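Local coordinates for protein nicotinate-nucleotide--dimethylbenzimidazole phosphoribosyltransferase (Thermus thermophilus HB8, PDB 1WX1) that probably catalyses transfer of the phosphoribosyl group of nicotinate mononucleotide to 5,6-dimethylbenzimidazole, yielding alpha-ribazole 5'-phosphate for cobalamin biosynthesis, at residues Glu4-Ala9 and Val29-Ala34; Arg10-Gln15 and Arg320-Ala325; Arg138-Gly143 and Glu229-Ala234; Leu158-Met163 and Gly235-Gly240. All coordinates share one frame; numbering follows the deposited sequence.

How the contacts relate
The four contacts fall into two pairs. Contacts 1 and 2, with centres 10 Å apart, share helix 3-14, which meets helix 24-37 in the first and residues 320-325 in the second; this brings the N-terminal helix to a segment near the C-terminus. Contacts 3 and 4, with centres 8 Å apart, share helix 228-242, set against helix 133-152 and then against strand 157-163 of the parallel sheet. Centres of the two pairs lie 24 to 38 Å from each other. Along the chain, contacts 3 and 4 are nested within the loop closed by contact 2, consistent with an alpha/beta core inserted between the N- and C-terminal parts of a smaller helical region.

Contact 1 of 4, residues Glu4-Ala9 and Val29-Ala34; sequences EVFAQA and VALRLA
The Phe6 ring has the carbonyl oxygen of Leu31 over one face, about 4.0 Å above the plane and over its centre. The Leu31 side chain crosses the phenylalanine at about a right angle, and its CB comes 3.4 Å from ring atom CE2. Farther round, Arg32 CG reaches ring atom CZ at 4.2 Å, an oblique approach through the aliphatic part of the arginine. The ring gets there because CG stands anti to the backbone N (chi1 -156°), which carries the aromatic end across to helix 24-37 although the Phe6 CB itself does not face that helix. The arginine's guanidinium works outside this interface, bonding to the carbonyl oxygens of Asp270 and Leu272 and making a cation-pi contact with Phe273.

A second patch, mostly aliphatic, lies beside the ring. Leu31 CD2 packs 3.7 Å from Ala9 CB, and that same Ala9 CB meets Ala34 CB at 3.8 Å. Val5 extends the row with its CG1 methyl resting on a backbone carbonyl, 3.4 Å from Ala34 O. No hydrogen bond crosses between the segments; they meet through packing of side chains on side chains and on backbone. The segment axes approach to 8.5 Å with N-to-C directions 144° apart, the geometry of an antiparallel helix pair, here consistent with part of the small helical-bundle domain known in the CobT family.

Contact 2 of 4, residues Arg10-Gln15 and Arg320-Ala325; sequences RLRMDQ and RILHMA
Arg12 reaches across with an extended chain and grips two backbone carbonyls, those of Leu322 and Met324. Its CG is anti to the backbone N (chi1 -177°), the start of an extension from CG to NE that carries NE to the carbonyl of Leu322. Arg12 NE bonds to Leu322 O at 2.8 Å with an N-H...O angle of 157°; the acceptor lies near the guanidinium plane, at its edge, while the donor is tilted 22° from the carbonyl plane. A second bond, Arg12 NH2 to Met324 O at 2.8 Å, is weak because it is strongly bent, and its oxygen lies oblique to the guanidinium. Arg12 NH1 forms a salt bridge with Glu329, so the group is held from a further direction.

These carbonyls belong to the C-terminal end of the 306-321 region, where a type I beta turn runs from Ile321 to Met324, closed by Met324 N to Ile321 O at 3.0 Å. The contact therefore ties the C-terminal end of helix 3-14 to this late segment, joining the terminal parts of the chain as in the small helical domain of CobT proteins.

Met13 supplies the apolar half. Bent at chi2 and chi3, it turns its SD to Ile321 CG2 at 3.7 Å, and its CE lies 4.1 Å from Leu322 CD2, the methionine and leucine chains crossing at about a right angle. Ile321 and Met324 also pack on Phe88 and Ala84, respectively, of the second subunit, while Arg320 NH2 bonds to Gln87 OE1 of that subunit.

Contact 3 of 4, residues Arg138-Gly143 and Glu229-Ala234; sequences RALLAG and ELVAIA
Ala139 and Gly143, one helical turn apart on helix 133-152, meet Ala232 of helix 228-242 in a small-xxx-small arrangement, within the helical layer that packs beside the parallel sheet of this Rossmann-like alpha/beta fold. The segment axes come as close as 6.6 Å and cross at -48°, a separation short enough for backbones to touch directly; the CA atoms of Gly143 and Ala232 are 4.2 Å apart.

Two CA-H...O contacts provide the polar evidence, in reciprocal directions. Ala232 CA lies 3.3 Å from Ala139 O. Gly143 CA approaches Ala232 O at 3.3 Å, and this contact is the straighter, with an angle at the hydrogen of 155°. Having no side chain, Gly143 brings its main chain right up to that carbonyl. There is no conventional hydrogen bond between the segments.

Apolar packing flanks this backbone seam. Val231 CG1 packs against both Ala139 CB and Leu140 CB, the latter at 3.8 Å. On the side facing the sheet, Ala232 and Ile233 rest on Ala52 of strand 47-54, which places the pair against the sheet. Leu140 has CG anti to its backbone N (chi1 -178°), a setting that swings the isobutyl end over to the neighbouring helix, where its CD1 methyl sits 3.5 Å from Val231 O and 3.9 Å from Ala234 CB.

Contact 4 of 4, residues Leu158-Met163 and Gly235-Gly240; sequences LAAGDM and GIYLEG
Tyr237 OH is held by two backbone groups: it accepts a weak hydrogen bond from Ala160 N, 3.4 Å long with an N-H...O angle of 134°, and it bonds to the carbonyl oxygen of Val248. The hydroxyl thus bridges two adjacent strands and has a partner for its buried polar end. Ala160 also packs on the ring, its CB obliquely placed 3.6 Å from Tyr237 CZ, and Leu158 O lies at the ring edge near the plane.

Leu158 and Ala160, alternate residues of the strand, both direct their CB atoms at the helix, with Ile236 packing against the two. Its CG2 branch is anti to the backbone N, and this methyl sits 4.0 Å from Leu158 CD2 and 4.1 Å from Ala160 CB. Leu158 CD2 continues to Gly240 CA at 3.8 Å, where the helix offers bare backbone.

The strand and helix segments run antiparallel, at 176°, with axes 8.6 Å apart, as expected of a helix lying on a parallel sheet. Farther along the strand, Asp162 OD1 bonds to the backbone N of Glu304, the predicted proton acceptor. Strand 157-163 lies between strands 47-54 and 247-249 of the Rossmann-like sheet, and helix 228-242 covers it within the beta-alpha-beta crossover, lengthened by further helices, that leads to strand 247-249; helices 133-152 and 252-264 contribute neighbouring side chains.

Contact 1 of 4, residues Glu4-Ala9 and Val29-Ala34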
loop_
_atom_site.group_PDB
_atom_site.type_symbol
_atom_site.label_atom_id
_atom_site.label_comp_id
_atom_site.label_asym_id
_atom_site.label_seq_id
_atom_site.Cartn_x
_atom_site.Cartn_y
_atom_site.Cartn_z
ATOM N N GLU A 4 15.609 13.131 20.399
ATOM C CA GLU A 4 16.670 12.215 20.797
ATOM C C GLU A 4 16.400 10.823 20.229
ATOM O O GLU A 4 17.301 10.176 19.698
ATOM C CB GLU A 4 16.765 12.153 22.323
ATOM C CG GLU A 4 17.973 11.388 22.837
ATOM C CD GLU A 4 18.101 11.441 24.350
ATOM O OE1 GLU A 4 19.107 10.920 24.878
ATOM O OE2 GLU A 4 17.198 12.002 25.010
ATOM N N VAL A 5 15.154 10.373 20.341
ATOM C CA VAL A 5 14.764 9.066 19.826
ATOM C C VAL A 5 14.842 9.064 18.303
ATOM O O VAL A 5 15.307 8.100 17.695
ATOM C CB VAL A 5 13.327 8.701 20.263
ATOM C CG1 VAL A 5 12.870 7.430 19.564
ATOM C CG2 VAL A 5 13.286 8.510 21.773
ATOM N N PHE A 6 14.393 10.152 17.685
ATOM C CA PHE A 6 14.430 10.261 16.232
ATOM C C PHE A 6 15.873 10.066 15.761
ATOM O O PHE A 6 16.130 9.371 14.778
ATOM C CB PHE A 6 13.903 11.634 15.797
ATOM C CG PHE A 6 13.365 11.669 14.388
ATOM C CD1 PHE A 6 12.199 12.372 14.099
ATOM C CD2 PHE A 6 14.017 11.008 13.354
ATOM C CE1 PHE A 6 11.692 12.419 12.797
ATOM C CE2 PHE A 6 13.518 11.049 12.048
ATOM C CZ PHE A 6 12.352 11.755 11.772
ATOM N N ALA A 7 16.813 10.675 16.478
ATOM C CA ALA A 7 18.228 10.565 16.135
ATOM C C ALA A 7 18.746 9.140 16.337
ATOM O O ALA A 7 19.457 8.600 15.491
ATOM C CB ALA A 7 19.042 11.536 16.981
ATOM N N GLN A 8 18.386 8.540 17.468
ATOM C CA GLN A 8 18.809 7.182 17.793
ATOM C C GLN A 8 18.233 6.180 16.802
ATOM O O GLN A 8 18.904 5.225 16.412
ATOM C CB GLN A 8 18.361 6.819 19.208
ATOM C CG GLN A 8 18.976 7.687 20.296
ATOM N N ALA A 9 16.983 6.394 16.409
ATOM C CA ALA A 9 16.319 5.511 15.457
ATOM C C ALA A 9 16.999 5.633 14.101
ATOM O O ALA A 9 17.166 4.648 13.384
ATOM C CB ALA A 9 14.840 5.881 15.344
ATOM N N VAL A 29 9.061 6.845 7.477
ATOM C CA VAL A 29 7.847 6.591 8.239
ATOM C C VAL A 29 8.215 5.955 9.580
ATOM O O VAL A 29 7.740 6.378 10.634
ATOM C CB VAL A 29 6.899 5.638 7.464
ATOM C CG1 VAL A 29 5.688 5.292 8.325
ATOM C CG2 VAL A 29 6.447 6.299 6.158
ATOM N N ALA A 30 9.070 4.938 9.531
ATOM C CA ALA A 30 9.509 4.243 10.742
ATOM C C ALA A 30 10.140 5.214 11.737
ATOM O O ALA A 30 9.849 5.180 12.935
ATOM C CB ALA A 30 10.514 3.142 10.380
ATOM N N LEU A 31 11.017 6.080 11.238
ATOM C CA LEU A 31 11.689 7.047 12.100
ATOM C C LEU A 31 10.702 7.999 12.759
ATOM O O LEU A 31 10.844 8.343 13.931
ATOM C CB LEU A 31 12.710 7.847 11.297
ATOM C CG LEU A 31 13.812 7.026 10.625
ATOM C CD1 LEU A 31 14.716 7.954 9.813
ATOM C CD2 LEU A 31 14.616 6.283 11.685
ATOM N N ARG A 32 9.701 8.435 12.006
ATOM C CA ARG A 32 8.711 9.343 12.566
ATOM C C ARG A 32 7.903 8.629 13.644
ATOM O O ARG A 32 7.637 9.192 14.704
ATOM C CB ARG A 32 7.786 9.873 11.464
ATOM C CG ARG A 32 8.488 10.744 10.432
ATOM C CD ARG A 32 7.485 11.344 9.445
ATOM N NE ARG A 32 6.504 12.174 10.136
ATOM C CZ ARG A 32 5.283 12.434 9.677
ATOM N NH1 ARG A 32 4.882 11.928 8.513
ATOM N NH2 ARG A 32 4.459 13.193 10.389
ATOM N N LEU A 33 7.524 7.384 13.376
ATOM C CA LEU A 33 6.763 6.602 14.344
ATOM C C LEU A 33 7.561 6.431 15.636
ATOM O O LEU A 33 7.019 6.568 16.738
ATOM C CB LEU A 33 6.409 5.234 13.752
ATOM C CG LEU A 33 5.407 5.303 12.593
ATOM C CD1 LEU A 33 5.235 3.930 11.955
ATOM C CD2 LEU A 33 4.066 5.833 13.125
ATOM N N ALA A 34 8.849 6.131 15.503
ATOM C CA ALA A 34 9.704 5.961 16.674
ATOM C C ALA A 34 9.742 7.242 17.498
ATOM O O ALA A 34 9.615 7.206 18.721
ATOM C CB ALA A 34 11.121 5.575 16.242
#

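Contact 2 of 4, residues Arg10-Gln15 and Arg320-Ala325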
loop_
_atom_site.group_PDB
_atom_site.type_symbol
_atom_site.label_atom_id
_atom_site.label_comp_id
_atom_site.label_asym_id
_atom_site.label_seq_id
_atom_site.Cartn_x
_atom_site.Cartn_y
_atom_site.Cartn_z
ATOM N N ARG A 10 17.397 6.853 13.754
ATOM C CA ARG A 10 18.059 7.097 12.482
ATOM C C ARG A 10 19.372 6.316 12.432
ATOM O O ARG A 10 19.759 5.804 11.383
ATOM C CB ARG A 10 18.311 8.597 12.316
ATOM C CG ARG A 10 18.623 9.032 10.902
ATOM C CD ARG A 10 18.895 10.528 10.856
ATOM N NE ARG A 10 17.734 11.317 11.251
ATOM C CZ ARG A 10 17.791 12.385 12.042
ATOM N NH1 ARG A 10 18.958 12.791 12.528
ATOM N NH2 ARG A 10 16.682 13.046 12.350
ATOM N N LEU A 11 20.046 6.213 13.574
ATOM C CA LEU A 11 21.305 5.470 13.654
ATOM C C LEU A 11 21.074 3.968 13.505
ATOM O O LEU A 11 21.797 3.289 12.771
ATOM C CB LEU A 11 21.998 5.714 14.992
ATOM C CG LEU A 11 22.535 7.098 15.342
ATOM C CD1 LEU A 11 23.315 7.004 16.650
ATOM C CD2 LEU A 11 23.438 7.603 14.227
ATOM N N ARG A 12 20.077 3.443 14.212
ATOM C CA ARG A 12 19.788 2.015 14.135
ATOM C C ARG A 12 19.406 1.621 12.710
ATOM O O ARG A 12 19.837 0.582 12.206
ATOM C CB ARG A 12 18.658 1.630 15.100
ATOM C CG ARG A 12 18.370 0.137 15.092
ATOM C CD ARG A 12 17.265 -0.287 16.059
ATOM N NE ARG A 12 17.040 -1.731 15.969
ATOM C CZ ARG A 12 17.869 -2.651 16.455
ATOM N NH1 ARG A 12 18.980 -2.282 17.084
ATOM N NH2 ARG A 12 17.607 -3.942 16.290
ATOM N N MET A 13 18.598 2.461 12.070
ATOM C CA MET A 13 18.142 2.230 10.701
ATOM C C MET A 13 19.339 2.017 9.778
ATOM O O MET A 13 19.371 1.078 8.977
ATOM C CB MET A 13 17.329 3.437 10.218
ATOM C CG MET A 13 16.762 3.312 8.813
ATOM S SD MET A 13 15.513 2.010 8.659
ATOM C CE MET A 13 14.128 2.779 9.552
ATOM N N ASP A 14 20.325 2.898 9.905
ATOM C CA ASP A 14 21.529 2.824 9.088
ATOM C C ASP A 14 22.332 1.547 9.336
ATOM O O ASP A 14 23.159 1.164 8.509
ATOM C CB ASP A 14 22.417 4.048 9.347
ATOM C CG ASP A 14 23.668 4.049 8.489
ATOM O OD1 ASP A 14 24.781 3.991 9.054
ATOM O OD2 ASP A 14 23.537 4.099 7.246
ATOM N N GLN A 15 22.088 0.887 10.465
ATOM C CA GLN A 15 22.810 -0.338 10.793
ATOM C C GLN A 15 22.002 -1.630 10.658
ATOM O O GLN A 15 22.493 -2.707 10.993
ATOM C CB GLN A 15 23.391 -0.243 12.208
ATOM C CG GLN A 15 24.548 0.747 12.321
ATOM C CD GLN A 15 25.710 0.395 11.395
ATOM O OE1 GLN A 15 26.351 -0.646 11.554
ATOM N NE2 GLN A 15 25.982 1.262 10.421
ATOM N N ARG A 320 7.819 -2.071 12.198
ATOM C CA ARG A 320 8.577 -3.310 12.369
ATOM C C ARG A 320 9.991 -3.266 11.781
ATOM O O ARG A 320 10.842 -4.076 12.147
ATOM C CB ARG A 320 7.819 -4.487 11.745
ATOM C CG ARG A 320 6.460 -4.773 12.377
ATOM C CD ARG A 320 6.578 -5.030 13.874
ATOM N NE ARG A 320 7.534 -6.093 14.187
ATOM C CZ ARG A 320 7.750 -6.562 15.414
ATOM N NH1 ARG A 320 7.073 -6.065 16.443
ATOM N NH2 ARG A 320 8.644 -7.524 15.615
ATOM N N ILE A 321 10.247 -2.335 10.868
ATOM C CA ILE A 321 11.577 -2.239 10.270
ATOM C C ILE A 321 12.645 -2.115 11.347
ATOM O O ILE A 321 13.688 -2.766 11.279
ATOM C CB ILE A 321 11.699 -1.018 9.321
ATOM C CG1 ILE A 321 10.820 -1.223 8.089
ATOM C CG2 ILE A 321 13.154 -0.834 8.893
ATOM C CD1 ILE A 321 10.756 -0.015 7.167
ATOM N N LEU A 322 12.374 -1.283 12.348
ATOM C CA LEU A 322 13.321 -1.055 13.432
ATOM C C LEU A 322 13.485 -2.265 14.351
ATOM O O LEU A 322 14.342 -2.273 15.232
ATOM C CB LEU A 322 12.906 0.190 14.222
ATOM C CG LEU A 322 13.173 1.489 13.443
ATOM C CD1 LEU A 322 12.355 2.642 14.005
ATOM C CD2 LEU A 322 14.663 1.804 13.499
ATOM N N HIS A 323 12.667 -3.289 14.130
ATOM C CA HIS A 323 12.751 -4.510 14.918
ATOM C C HIS A 323 13.675 -5.511 14.216
ATOM O O HIS A 323 13.937 -6.599 14.730
ATOM C CB HIS A 323 11.357 -5.105 15.118
ATOM C CG HIS A 323 10.490 -4.298 16.036
ATOM N ND1 HIS A 323 10.255 -4.664 17.349
ATOM C CD2 HIS A 323 9.835 -3.132 15.850
ATOM C CE1 HIS A 323 9.490 -3.756 17.924
ATOM N NE2 HIS A 323 9.219 -2.813 17.041
ATOM N N MET A 324 14.160 -5.138 13.036
ATOM C CA MET A 324 15.082 -5.991 12.294
ATOM C C MET A 324 16.379 -6.045 13.089
ATOM O O MET A 324 16.612 -5.214 13.969
ATOM C CB MET A 324 15.406 -5.400 10.921
ATOM C CG MET A 324 14.328 -5.540 9.868
ATOM S SD MET A 324 14.788 -4.593 8.405
ATOM C CE MET A 324 16.228 -5.518 7.833
ATOM N N ALA A 325 17.224 -7.016 12.771
ATOM C CA ALA A 325 18.512 -7.138 13.443
ATOM C C ALA A 325 19.505 -6.238 12.718
ATOM O O ALA A 325 19.355 -5.980 11.519
ATOM C CB ALA A 325 18.990 -8.579 13.389
#

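Contact 3 of 4, residues Arg138-Gly143 and Glu229-Ala234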
loop_
_atom_site.group_PDB
_atom_site.type_symbol
_atom_site.label_atom_id
_atom_site.label_comp_id
_atom_site.label_asym_id
_atom_site.label_seq_id
_atom_site.Cartn_x
_atom_site.Cartn_y
_atom_site.Cartn_z
ATOM N N ARG A 138 -19.499 23.037 18.677
ATOM C CA ARG A 138 -20.120 21.782 19.083
ATOM C C ARG A 138 -19.676 20.632 18.185
ATOM O O ARG A 138 -19.465 19.514 18.661
ATOM C CB ARG A 138 -21.647 21.905 19.084
ATOM C CG ARG A 138 -22.193 22.617 20.322
ATOM C CD ARG A 138 -23.713 22.541 20.380
ATOM N NE ARG A 138 -24.323 23.551 19.524
ATOM C CZ ARG A 138 -25.496 23.408 18.913
ATOM N NH1 ARG A 138 -26.193 22.286 19.055
ATOM N NH2 ARG A 138 -25.975 24.393 18.166
ATOM N N ALA A 139 -19.530 20.904 16.892
ATOM C CA ALA A 139 -19.089 19.870 15.953
ATOM C C ALA A 139 -17.648 19.458 16.269
ATOM O O ALA A 139 -17.309 18.270 16.240
ATOM C CB ALA A 139 -19.185 20.383 14.512
ATOM N N LEU A 140 -16.805 20.447 16.561
ATOM C CA LEU A 140 -15.407 20.192 16.893
ATOM C C LEU A 140 -15.308 19.292 18.122
ATOM O O LEU A 140 -14.549 18.323 18.131
ATOM C CB LEU A 140 -14.686 21.508 17.180
ATOM C CG LEU A 140 -13.191 21.414 17.492
ATOM C CD1 LEU A 140 -12.411 21.362 16.197
ATOM C CD2 LEU A 140 -12.762 22.633 18.301
ATOM N N LEU A 141 -16.083 19.624 19.154
ATOM C CA LEU A 141 -16.098 18.860 20.397
ATOM C C LEU A 141 -16.639 17.450 20.206
ATOM O O LEU A 141 -16.190 16.522 20.873
ATOM C CB LEU A 141 -16.931 19.586 21.461
ATOM C CG LEU A 141 -16.381 20.960 21.868
ATOM C CD1 LEU A 141 -17.351 21.640 22.820
ATOM C CD2 LEU A 141 -15.006 20.795 22.512
ATOM N N ALA A 142 -17.616 17.293 19.315
ATOM C CA ALA A 142 -18.186 15.976 19.035
ATOM C C ALA A 142 -17.086 15.119 18.415
ATOM O O ALA A 142 -17.016 13.913 18.650
ATOM C CB ALA A 142 -19.379 16.101 18.068
ATOM N N GLY A 143 -16.232 15.756 17.616
ATOM C CA GLY A 143 -15.123 15.049 16.993
ATOM C C GLY A 143 -14.132 14.574 18.050
ATOM O O GLY A 143 -13.655 13.439 18.000
ATOM N N GLU A 229 -19.047 18.138 9.456
ATOM C CA GLU A 229 -18.192 16.968 9.598
ATOM C C GLU A 229 -16.727 17.342 9.375
ATOM O O GLU A 229 -15.831 16.677 9.884
ATOM C CB GLU A 229 -18.626 15.847 8.630
ATOM C CG GLU A 229 -18.113 15.973 7.205
ATOM C CD GLU A 229 -18.992 16.836 6.327
ATOM O OE1 GLU A 229 -19.520 17.852 6.827
ATOM O OE2 GLU A 229 -19.139 16.499 5.130
ATOM N N LEU A 230 -16.478 18.412 8.623
ATOM C CA LEU A 230 -15.099 18.839 8.385
ATOM C C LEU A 230 -14.526 19.402 9.687
ATOM O O LEU A 230 -13.360 19.179 10.019
ATOM C CB LEU A 230 -15.039 19.902 7.273
ATOM C CG LEU A 230 -15.632 19.515 5.910
ATOM C CD1 LEU A 230 -15.325 20.610 4.888
ATOM C CD2 LEU A 230 -15.052 18.184 5.433
ATOM N N VAL A 231 -15.355 20.133 10.423
ATOM C CA VAL A 231 -14.944 20.705 11.699
ATOM C C VAL A 231 -14.795 19.565 12.716
ATOM O O VAL A 231 -13.882 19.575 13.540
ATOM C CB VAL A 231 -15.985 21.723 12.202
ATOM C CG1 VAL A 231 -15.600 22.236 13.586
ATOM C CG2 VAL A 231 -16.083 22.879 11.214
ATOM N N ALA A 232 -15.697 18.588 12.653
ATOM C CA ALA A 232 -15.628 17.444 13.558
ATOM C C ALA A 232 -14.332 16.680 13.287
ATOM O O ALA A 232 -13.694 16.169 14.210
ATOM C CB ALA A 232 -16.830 16.525 13.345
ATOM N N ILE A 233 -13.946 16.610 12.016
ATOM C CA ILE A 233 -12.724 15.914 11.644
ATOM C C ILE A 233 -11.514 16.607 12.267
ATOM O O ILE A 233 -10.571 15.948 12.707
ATOM C CB ILE A 233 -12.617 15.802 10.109
ATOM C CG1 ILE A 233 -13.587 14.703 9.640
ATOM C CG2 ILE A 233 -11.179 15.485 9.681
ATOM C CD1 ILE A 233 -13.857 14.684 8.149
ATOM N N ALA A 234 -11.550 17.933 12.330
ATOM C CA ALA A 234 -10.461 18.676 12.959
ATOM C C ALA A 234 -10.398 18.257 14.437
ATOM O O ALA A 234 -9.315 18.107 15.008
ATOM C CB ALA A 234 -10.715 20.168 12.850
#

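Contact 4 of 4, residues Leu158-Met163 and Gly235-Gly240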
loop_
_atom_site.group_PDB
_atom_site.type_symbol
_atom_site.label_atom_id
_atom_site.label_comp_id
_atom_site.label_asym_id
_atom_site.label_seq_id
_atom_site.Cartn_x
_atom_site.Cartn_y
_atom_site.Cartn_z
ATOM N N LEU A 158 -4.800 6.489 14.545
ATOM C CA LEU A 158 -6.118 7.042 14.284
ATOM C C LEU A 158 -6.280 7.718 12.933
ATOM O O LEU A 158 -5.418 8.476 12.491
ATOM C CB LEU A 158 -6.437 8.044 15.396
ATOM C CG LEU A 158 -7.792 8.742 15.409
ATOM C CD1 LEU A 158 -8.890 7.713 15.654
ATOM C CD2 LEU A 158 -7.789 9.811 16.498
ATOM N N ALA A 159 -7.397 7.431 12.277
ATOM C CA ALA A 159 -7.697 8.034 10.989
ATOM C C ALA A 159 -9.085 8.648 11.076
ATOM O O ALA A 159 -9.869 8.305 11.963
ATOM C CB ALA A 159 -7.664 6.979 9.893
ATOM N N ALA A 160 -9.380 9.575 10.171
ATOM C CA ALA A 160 -10.695 10.189 10.138
ATOM C C ALA A 160 -11.271 9.879 8.767
ATOM O O ALA A 160 -10.529 9.693 7.795
ATOM C CB ALA A 160 -10.600 11.703 10.345
ATOM N N GLY A 161 -12.594 9.794 8.705
ATOM C CA GLY A 161 -13.276 9.531 7.453
ATOM C C GLY A 161 -14.387 10.557 7.309
ATOM O O GLY A 161 -14.816 11.157 8.303
ATOM N N ASP A 162 -14.862 10.757 6.086
ATOM C CA ASP A 162 -15.922 11.724 5.829
ATOM C C ASP A 162 -17.084 11.110 5.059
ATOM O O ASP A 162 -16.906 10.192 4.266
ATOM C CB ASP A 162 -15.387 12.864 4.971
ATOM C CG ASP A 162 -15.026 12.393 3.570
ATOM O OD1 ASP A 162 -14.109 11.547 3.444
ATOM O OD2 ASP A 162 -15.669 12.849 2.598
ATOM N N MET A 163 -18.280 11.626 5.302
ATOM C CA MET A 163 -19.452 11.186 4.561
ATOM C C MET A 163 -20.393 12.376 4.547
ATOM O O MET A 163 -20.897 12.797 5.588
ATOM C CB MET A 163 -20.128 9.979 5.208
ATOM C CG MET A 163 -21.320 9.432 4.392
ATOM S SD MET A 163 -20.915 8.913 2.680
ATOM C CE MET A 163 -22.083 9.900 1.705
ATOM N N GLY A 235 -11.568 18.063 15.044
ATOM C CA GLY A 235 -11.626 17.654 16.438
ATOM C C GLY A 235 -11.055 16.265 16.646
ATOM O O GLY A 235 -10.379 15.999 17.645
ATOM N N ILE A 236 -11.329 15.372 15.703
ATOM C CA ILE A 236 -10.823 14.008 15.782
ATOM C C ILE A 236 -9.295 14.035 15.802
ATOM O O ILE A 236 -8.669 13.373 16.634
ATOM C CB ILE A 236 -11.318 13.172 14.576
ATOM C CG1 ILE A 236 -12.829 12.945 14.708
ATOM C CG2 ILE A 236 -10.554 11.837 14.488
ATOM C CD1 ILE A 236 -13.494 12.441 13.430
ATOM N N TYR A 237 -8.698 14.814 14.902
ATOM C CA TYR A 237 -7.240 14.894 14.838
ATOM C C TYR A 237 -6.619 15.626 16.030
ATOM O O TYR A 237 -5.551 15.240 16.505
ATOM C CB TYR A 237 -6.800 15.538 13.514
ATOM C CG TYR A 237 -6.938 14.609 12.315
ATOM C CD1 TYR A 237 -7.678 14.988 11.195
ATOM C CD2 TYR A 237 -6.335 13.351 12.308
ATOM C CE1 TYR A 237 -7.818 14.138 10.101
ATOM C CE2 TYR A 237 -6.468 12.491 11.212
ATOM C CZ TYR A 237 -7.214 12.894 10.114
ATOM O OH TYR A 237 -7.382 12.042 9.047
ATOM N N LEU A 238 -7.280 16.668 16.520
ATOM C CA LEU A 238 -6.765 17.405 17.673
ATOM C C LEU A 238 -6.687 16.486 18.890
ATOM O O LEU A 238 -5.728 16.538 19.667
ATOM C CB LEU A 238 -7.665 18.605 17.990
ATOM C CG LEU A 238 -7.599 19.792 17.023
ATOM C CD1 LEU A 238 -8.648 20.827 17.406
ATOM C CD2 LEU A 238 -6.194 20.397 17.056
ATOM N N GLU A 239 -7.699 15.639 19.046
ATOM C CA GLU A 239 -7.756 14.706 20.168
ATOM C C GLU A 239 -6.692 13.620 20.012
ATOM O O GLU A 239 -6.028 13.240 20.987
ATOM C CB GLU A 239 -9.146 14.063 20.243
ATOM C CG GLU A 239 -9.377 13.178 21.473
ATOM C CD GLU A 239 -9.411 13.965 22.777
ATOM O OE1 GLU A 239 -9.724 15.174 22.743
ATOM O OE2 GLU A 239 -9.143 13.370 23.844
ATOM N N GLY A 240 -6.542 13.112 18.790
ATOM C CA GLY A 240 -5.540 12.088 18.538
ATOM C C GLY A 240 -4.152 12.667 18.761
ATOM O O GLY A 240 -3.269 12.009 19.312
#